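PDB 2I44: serine-threonine phosphatase 2C from Toxoplasma gondii, which binds calcium ions and probably removes phosphate groups from phosphoserine and phosphothreonine residues of proteins, as a PP2C-family phosphatase. Local coordinates for residues 168-173 with 276-281; 27-32 with 298-303; 111-116 with 142-147. All coordinates share one frame; numbering follows the deposited sequence.

The three contacts each pack a helix against a strand, in contact 2 also against the turn that follows it, and together they involve both main sheets of the fold. Contact 1 and contact 2 lie on the same six-stranded antiparallel sheet, with centres about 20 Å apart. Their helices, 274-286 and 291-305, follow each other in the chain and touch through I280 and M298. Contact 3 joins helix 98-130 to strand 137-146 of the other sheet. Its centre is about 30 Å from that of contact 2, on the opposite side of the chain's centre. Contact 3 closes before contact 1 opens, and both are nested within the loop closed by contact 2. The set thus samples both helical layers around the two sheets.

Contact 1 (168-173 with 276-281); sequences NGLNCE and QAVEIA
V278 on helix 274-286 points at the strand 169-174 and meets two residues there, L170 and C172. The nearest backbones belong to C172 and V278, whose CA atoms are 7.0 Å apart. Starting at the helix, V278 CB already touches the strand: it lies 3.7 Å from C172 SG. From CB the side chain forks. CG1 stands opposite the backbone N (chi1 171°) and is shared between the two strand residues. V278 CG1 is 3.5 Å from L170 CD2 and 3.8 Å from C172 SG. The other branch, V278 CG2, lies 3.9 Å from C172 SG. The sulfur therefore faces the whole fork of the valine. C172 brings it there with SG beside the backbone N and opposite the carbonyl carbon (chi1 -56°). L170 reaches out from the strand, and its CD2 methyl meets CG1 of V278 tip to tip. That methyl pair is tighter than usual van der Waals contact.

The contact is apolar throughout. L170 and C172 direct their CB atoms to the helix, while N171 and E173 face the other way. The backbones of those two bond to V164 and M162 on strand 159-166, the neighbour in the sheet. Helix 274-286 adds M282 beside L170 and A275 beside C172. V278 is buried and also packs on V260 of strand 258-264, whereas L170 stays exposed. The helix thus reaches the outermost strand here and also strand 258-264, two places further into the sheet. A helix laid over the outer face of an antiparallel sheet in this way belongs to the layered alpha-beta-beta-alpha fold of PP2C phosphatases.

Contact 2 (27-32 with 298-303); sequences FTDIGG and MTLAEQ
This is a small surface contact between the end of strand 22-29, with the turn after it, and helix 291-305. Within 298-303, L300 is the residue that reaches across, and it meets D29 and G31. G31 and L300 have the nearest CA atoms, 7.3 Å apart. The two methyls of the leucine divide the work. L300 CD1 sits over the flat face of the D29 carboxylate, 3.6 Å from D29 CG and equally near D29 OD2, while the aspartate CB and OD1 are a little farther away. L300 CD2 turns to the backbone of the turn and lies 4.2 Å from G31 CA. The side chains of D29 and L300 cross obliquely.

The carboxylate is placed by its torsion and by a local bond. D29 CG lies opposite the backbone N (chi1 -165°), which turns the carboxylate so that OD1 can accept the backbone N-H of G31. The bond measures 2.7 Å between D29 OD1 and G31 N, with a nearly straight angle of 164°. OD1 uses its anti lone pair, on the side away from OD2. This is an Asx turn. G31 has a positive phi, 66°, which suits glycine.

L300 also packs on A310 and I313, and D29 touches V296 of the same helix. Calcium-binding D311 is near: its side chain is about 7 Å from G31. The contact itself includes no calcium ligand. Its chemistry is a division of labour: OD1 of D29 holds the turn, and the face of the carboxylate gives the leucine a flat surface for van der Waals contact.

Contact 3 (111-116 with 142-147); sequences QAVDDM and TAVLAK
V113 on helix 98-130 faces V144 on strand 137-146, and their CA atoms are 8.0 Å apart, the nearest backbone approach of the two segments. M116, one helical turn after V113, lines up with T142, two residues before V144. Two pairs of side chains fill the gap.

The valines meet by one branch each, V113 CG2 to V144 CG2 at 4.0 Å. The two side chains pass alongside each other, pointing opposite ways. M116 is a selenomethionine. Its chain leaves the helix extended, with CG opposite the backbone N (chi1 174°), then bends at chi3 (85°). The bend brings its end methyl to T142 tip to tip. M116 CE is 3.6 Å from T142 OG1 and 4.0 Å from T142 CG2, so it touches both branches of the threonine.

The hydroxyl has polar partners elsewhere. T142 OG1 is hydrogen-bonded with the OH of Y117, the next residue on the helix, and more weakly with G153 O. The methyl of M116 is thus only a packing neighbour of this buried oxygen.

All four residues are buried. F55 of strand 53-62 packs on M116, T142 and V144, and L79 of helix 66-80 on M116 and V144. This is a helix layer seated on one sheet of the central beta-sandwich, as in the PP2C phosphatase fold.

Contact 1 (168-173 with 276-281)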
# COMPACT_ATOMS: atom_id res chain seq x y z
N ASN A 168 11.75 25.25 9.63
CA ASN A 168 11.67 24.92 11.05
C ASN A 168 11.89 23.45 11.35
O ASN A 168 11.53 22.98 12.43
CB ASN A 168 10.31 25.34 11.61
CG ASN A 168 10.04 26.81 11.43
OD1 ASN A 168 9.12 27.20 10.72
ND2 ASN A 168 10.86 27.63 12.07
N GLY A 169 12.47 22.71 10.41
CA GLY A 169 12.72 21.30 10.65
C GLY A 169 11.99 20.37 9.69
O GLY A 169 11.26 20.82 8.79
N LEU A 170 12.16 19.08 9.90
CA LEU A 170 11.55 18.07 9.04
C LEU A 170 10.06 17.89 9.36
O LEU A 170 9.69 17.62 10.50
CB LEU A 170 12.29 16.74 9.22
CG LEU A 170 12.38 15.78 8.03
CD1 LEU A 170 12.85 16.53 6.79
CD2 LEU A 170 13.36 14.66 8.37
N ASN A 171 9.22 18.05 8.34
CA ASN A 171 7.77 17.88 8.49
C ASN A 171 7.47 16.43 8.12
O ASN A 171 7.77 15.98 7.01
CB ASN A 171 7.03 18.85 7.56
CG ASN A 171 5.52 18.74 7.66
OD1 ASN A 171 4.93 17.73 7.28
ND2 ASN A 171 4.89 19.78 8.19
N CYS A 172 6.87 15.69 9.05
CA CYS A 172 6.56 14.28 8.86
C CYS A 172 5.09 13.97 9.03
O CYS A 172 4.50 14.28 10.07
CB CYS A 172 7.38 13.45 9.85
SG CYS A 172 9.14 13.77 9.72
N GLU A 173 4.49 13.35 8.02
CA GLU A 173 3.07 13.02 8.08
C GLU A 173 2.76 11.77 7.27
O GLU A 173 3.56 11.33 6.44
CB GLU A 173 2.26 14.18 7.50
CG GLU A 173 2.39 14.32 5.98
CD GLU A 173 1.40 15.31 5.38
OE1 GLU A 173 0.24 15.33 5.84
OE2 GLU A 173 1.77 16.05 4.44
N GLN A 276 9.10 9.22 13.70
CA GLN A 276 10.13 8.28 14.13
C GLN A 276 10.70 7.51 12.95
O GLN A 276 11.91 7.29 12.86
CB GLN A 276 9.56 7.28 15.15
CG GLN A 276 9.23 7.89 16.51
CD GLN A 276 8.66 6.87 17.46
OE1 GLN A 276 7.65 6.24 17.17
NE2 GLN A 276 9.30 6.69 18.61
N ALA A 277 9.83 7.09 12.03
CA ALA A 277 10.29 6.34 10.87
C ALA A 277 11.18 7.21 9.98
O ALA A 277 12.25 6.78 9.56
CB ALA A 277 9.09 5.82 10.07
N VAL A 278 10.74 8.42 9.70
CA VAL A 278 11.52 9.31 8.85
C VAL A 278 12.89 9.59 9.47
O VAL A 278 13.91 9.53 8.78
CB VAL A 278 10.78 10.64 8.63
CG1 VAL A 278 11.69 11.63 7.92
CG2 VAL A 278 9.53 10.39 7.80
N GLU A 279 12.92 9.87 10.76
CA GLU A 279 14.17 10.14 11.46
C GLU A 279 15.13 8.97 11.33
O GLU A 279 16.29 9.15 10.95
CB GLU A 279 13.90 10.42 12.94
CG GLU A 279 15.16 10.49 13.79
CD GLU A 279 14.90 10.97 15.20
OE1 GLU A 279 14.69 12.18 15.40
OE2 GLU A 279 14.88 10.12 16.12
N ILE A 280 14.65 7.76 11.64
CA ILE A 280 15.46 6.56 11.55
C ILE A 280 15.98 6.37 10.13
O ILE A 280 17.16 6.08 9.92
CB ILE A 280 14.66 5.31 11.96
CG1 ILE A 280 14.28 5.39 13.45
CG2 ILE A 280 15.47 4.04 11.70
CD1 ILE A 280 13.42 4.25 13.92
N ALA A 281 15.10 6.54 9.15
CA ALA A 281 15.46 6.39 7.75
C ALA A 281 16.44 7.48 7.31
O ALA A 281 17.40 7.20 6.60
CB ALA A 281 14.20 6.43 6.88

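Contact 2 (27-32 with 298-303)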
# COMPACT_ATOMS: atom_id res chain seq x y z
N PHE A 27 13.29 -3.75 2.58
CA PHE A 27 13.66 -4.81 3.51
C PHE A 27 12.40 -5.38 4.15
O PHE A 27 11.46 -4.65 4.44
CB PHE A 27 14.58 -4.27 4.60
CG PHE A 27 15.28 -5.36 5.39
CD1 PHE A 27 16.42 -5.97 4.88
CD2 PHE A 27 14.77 -5.78 6.61
CE1 PHE A 27 17.05 -7.00 5.59
CE2 PHE A 27 15.40 -6.82 7.33
CZ PHE A 27 16.54 -7.42 6.81
N THR A 28 12.40 -6.68 4.38
CA THR A 28 11.25 -7.34 4.99
C THR A 28 11.72 -8.39 5.99
O THR A 28 12.86 -8.86 5.92
CB THR A 28 10.37 -8.03 3.91
OG1 THR A 28 9.17 -8.52 4.52
CG2 THR A 28 11.12 -9.20 3.26
N ASP A 29 10.85 -8.75 6.92
CA ASP A 29 11.19 -9.75 7.92
C ASP A 29 9.90 -10.44 8.35
O ASP A 29 8.86 -9.79 8.47
CB ASP A 29 11.88 -9.11 9.12
CG ASP A 29 12.56 -10.13 10.01
OD1 ASP A 29 11.85 -10.95 10.63
OD2 ASP A 29 13.81 -10.11 10.09
N ILE A 30 9.98 -11.74 8.58
CA ILE A 30 8.81 -12.51 8.99
C ILE A 30 8.39 -12.21 10.42
O ILE A 30 7.24 -12.41 10.80
CB ILE A 30 9.07 -14.04 8.84
CG1 ILE A 30 7.74 -14.79 8.97
CG2 ILE A 30 10.07 -14.52 9.89
CD1 ILE A 30 7.82 -16.24 8.54
N GLY A 31 9.33 -11.72 11.22
CA GLY A 31 9.01 -11.42 12.60
C GLY A 31 8.69 -12.70 13.34
O GLY A 31 9.35 -13.72 13.14
N GLY A 32 7.66 -12.67 14.17
CA GLY A 32 7.30 -13.85 14.93
C GLY A 32 6.10 -14.61 14.41
O GLY A 32 5.58 -15.49 15.10
N MSE A 298 15.17 -1.89 13.78
CA MSE A 298 14.86 -1.01 14.92
C MSE A 298 13.50 -1.40 15.51
O MSE A 298 13.34 -1.42 16.73
CB MSE A 298 14.79 0.45 14.47
CG MSE A 298 16.12 1.07 14.04
SE MSE A 298 17.20 1.60 15.53
CE MSE A 298 16.68 3.45 15.63
N THR A 299 12.54 -1.70 14.64
CA THR A 299 11.20 -2.09 15.05
C THR A 299 11.23 -3.42 15.79
O THR A 299 10.58 -3.58 16.81
CB THR A 299 10.26 -2.20 13.83
OG1 THR A 299 10.11 -0.90 13.24
CG2 THR A 299 8.89 -2.74 14.23
N LEU A 300 12.00 -4.37 15.26
CA LEU A 300 12.13 -5.69 15.86
C LEU A 300 12.79 -5.61 17.24
O LEU A 300 12.39 -6.31 18.17
CB LEU A 300 12.92 -6.62 14.94
CG LEU A 300 12.18 -7.09 13.68
CD1 LEU A 300 13.14 -7.76 12.71
CD2 LEU A 300 11.08 -8.06 14.09
N ALA A 301 13.80 -4.75 17.37
CA ALA A 301 14.49 -4.59 18.64
C ALA A 301 13.52 -4.06 19.69
O ALA A 301 13.48 -4.54 20.82
CB ALA A 301 15.67 -3.64 18.48
N GLU A 302 12.73 -3.06 19.31
CA GLU A 302 11.76 -2.46 20.22
C GLU A 302 10.72 -3.48 20.66
O GLU A 302 10.33 -3.52 21.83
CB GLU A 302 11.06 -1.28 19.54
CG GLU A 302 10.00 -0.59 20.40
CD GLU A 302 10.56 -0.10 21.73
OE1 GLU A 302 11.75 0.29 21.77
OE2 GLU A 302 9.81 -0.09 22.72
N GLN A 303 10.28 -4.31 19.72
CA GLN A 303 9.30 -5.33 20.03
C GLN A 303 9.86 -6.33 21.05
O GLN A 303 9.14 -6.74 21.97
CB GLN A 303 8.85 -6.04 18.75
CG GLN A 303 7.94 -5.20 17.84
CD GLN A 303 6.53 -5.01 18.37
OE1 GLN A 303 5.55 -5.21 17.65
NE2 GLN A 303 6.41 -4.62 19.63

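Contact 3 (111-116 with 142-147)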
# COMPACT_ATOMS: atom_id res chain seq x y z
N GLN A 111 -7.13 9.06 -12.00
CA GLN A 111 -7.99 8.13 -12.71
C GLN A 111 -7.30 6.80 -13.04
O GLN A 111 -7.92 5.74 -12.95
CB GLN A 111 -8.50 8.77 -14.01
CG GLN A 111 -9.45 7.90 -14.80
CD GLN A 111 -10.73 7.60 -14.04
OE1 GLN A 111 -11.44 8.52 -13.62
NE2 GLN A 111 -11.03 6.32 -13.87
N ALA A 112 -6.04 6.86 -13.43
CA ALA A 112 -5.30 5.64 -13.77
C ALA A 112 -5.12 4.75 -12.54
O ALA A 112 -5.24 3.52 -12.62
CB ALA A 112 -3.94 5.99 -14.37
N VAL A 113 -4.80 5.36 -11.40
CA VAL A 113 -4.60 4.59 -10.18
C VAL A 113 -5.93 3.97 -9.78
O VAL A 113 -5.99 2.83 -9.34
CB VAL A 113 -4.06 5.50 -9.04
CG1 VAL A 113 -4.04 4.75 -7.72
CG2 VAL A 113 -2.66 5.96 -9.39
N ASP A 114 -7.01 4.73 -9.96
CA ASP A 114 -8.33 4.23 -9.63
C ASP A 114 -8.64 3.00 -10.49
O ASP A 114 -9.12 1.98 -9.98
CB ASP A 114 -9.39 5.30 -9.87
CG ASP A 114 -10.69 4.99 -9.15
OD1 ASP A 114 -10.71 5.11 -7.91
OD2 ASP A 114 -11.67 4.61 -9.82
N ASP A 115 -8.35 3.10 -11.78
CA ASP A 115 -8.59 2.00 -12.71
C ASP A 115 -7.75 0.79 -12.33
O ASP A 115 -8.22 -0.35 -12.39
CB ASP A 115 -8.23 2.41 -14.14
CG ASP A 115 -9.27 3.31 -14.76
OD1 ASP A 115 -10.27 3.62 -14.09
OD2 ASP A 115 -9.09 3.72 -15.94
N MSE A 116 -6.50 1.04 -11.95
CA MSE A 116 -5.60 -0.03 -11.55
C MSE A 116 -6.17 -0.85 -10.39
O MSE A 116 -6.23 -2.08 -10.45
CB MSE A 116 -4.25 0.56 -11.13
CG MSE A 116 -3.28 -0.47 -10.56
SE MSE A 116 -1.63 0.32 -9.85
CE MSE A 116 -2.25 0.75 -8.08
N THR A 142 0.18 2.22 -2.51
CA THR A 142 0.94 2.34 -3.75
C THR A 142 1.28 3.79 -4.02
O THR A 142 0.62 4.70 -3.53
CB THR A 142 0.15 1.77 -4.95
OG1 THR A 142 -1.09 2.48 -5.09
CG2 THR A 142 -0.11 0.28 -4.78
N ALA A 143 2.33 4.00 -4.81
CA ALA A 143 2.76 5.34 -5.17
C ALA A 143 3.24 5.31 -6.61
O ALA A 143 4.07 4.48 -6.99
CB ALA A 143 3.90 5.80 -4.25
N VAL A 144 2.71 6.21 -7.42
CA VAL A 144 3.11 6.29 -8.81
C VAL A 144 3.84 7.62 -9.03
O VAL A 144 3.24 8.69 -8.92
CB VAL A 144 1.88 6.19 -9.75
CG1 VAL A 144 2.29 6.39 -11.21
CG2 VAL A 144 1.21 4.83 -9.57
N LEU A 145 5.14 7.53 -9.28
CA LEU A 145 5.96 8.71 -9.53
C LEU A 145 5.95 8.97 -11.03
O LEU A 145 6.25 8.07 -11.82
CB LEU A 145 7.40 8.48 -9.06
CG LEU A 145 8.40 9.56 -9.46
CD1 LEU A 145 8.09 10.85 -8.72
CD2 LEU A 145 9.82 9.10 -9.15
N ALA A 146 5.61 10.19 -11.43
CA ALA A 146 5.58 10.55 -12.85
C ALA A 146 5.75 12.06 -13.02
O ALA A 146 4.91 12.84 -12.56
CB ALA A 146 4.27 10.10 -13.48
N LYS A 147 6.84 12.44 -13.67
CA LYS A 147 7.16 13.84 -13.94
C LYS A 147 6.89 14.78 -12.77
O LYS A 147 6.09 15.72 -12.89
CB LYS A 147 6.40 14.32 -15.18
CG LYS A 147 6.93 15.62 -15.78
CD LYS A 147 6.05 16.14 -16.90
CE LYS A 147 6.60 17.44 -17.49
NZ LYS A 147 5.69 18.05 -18.50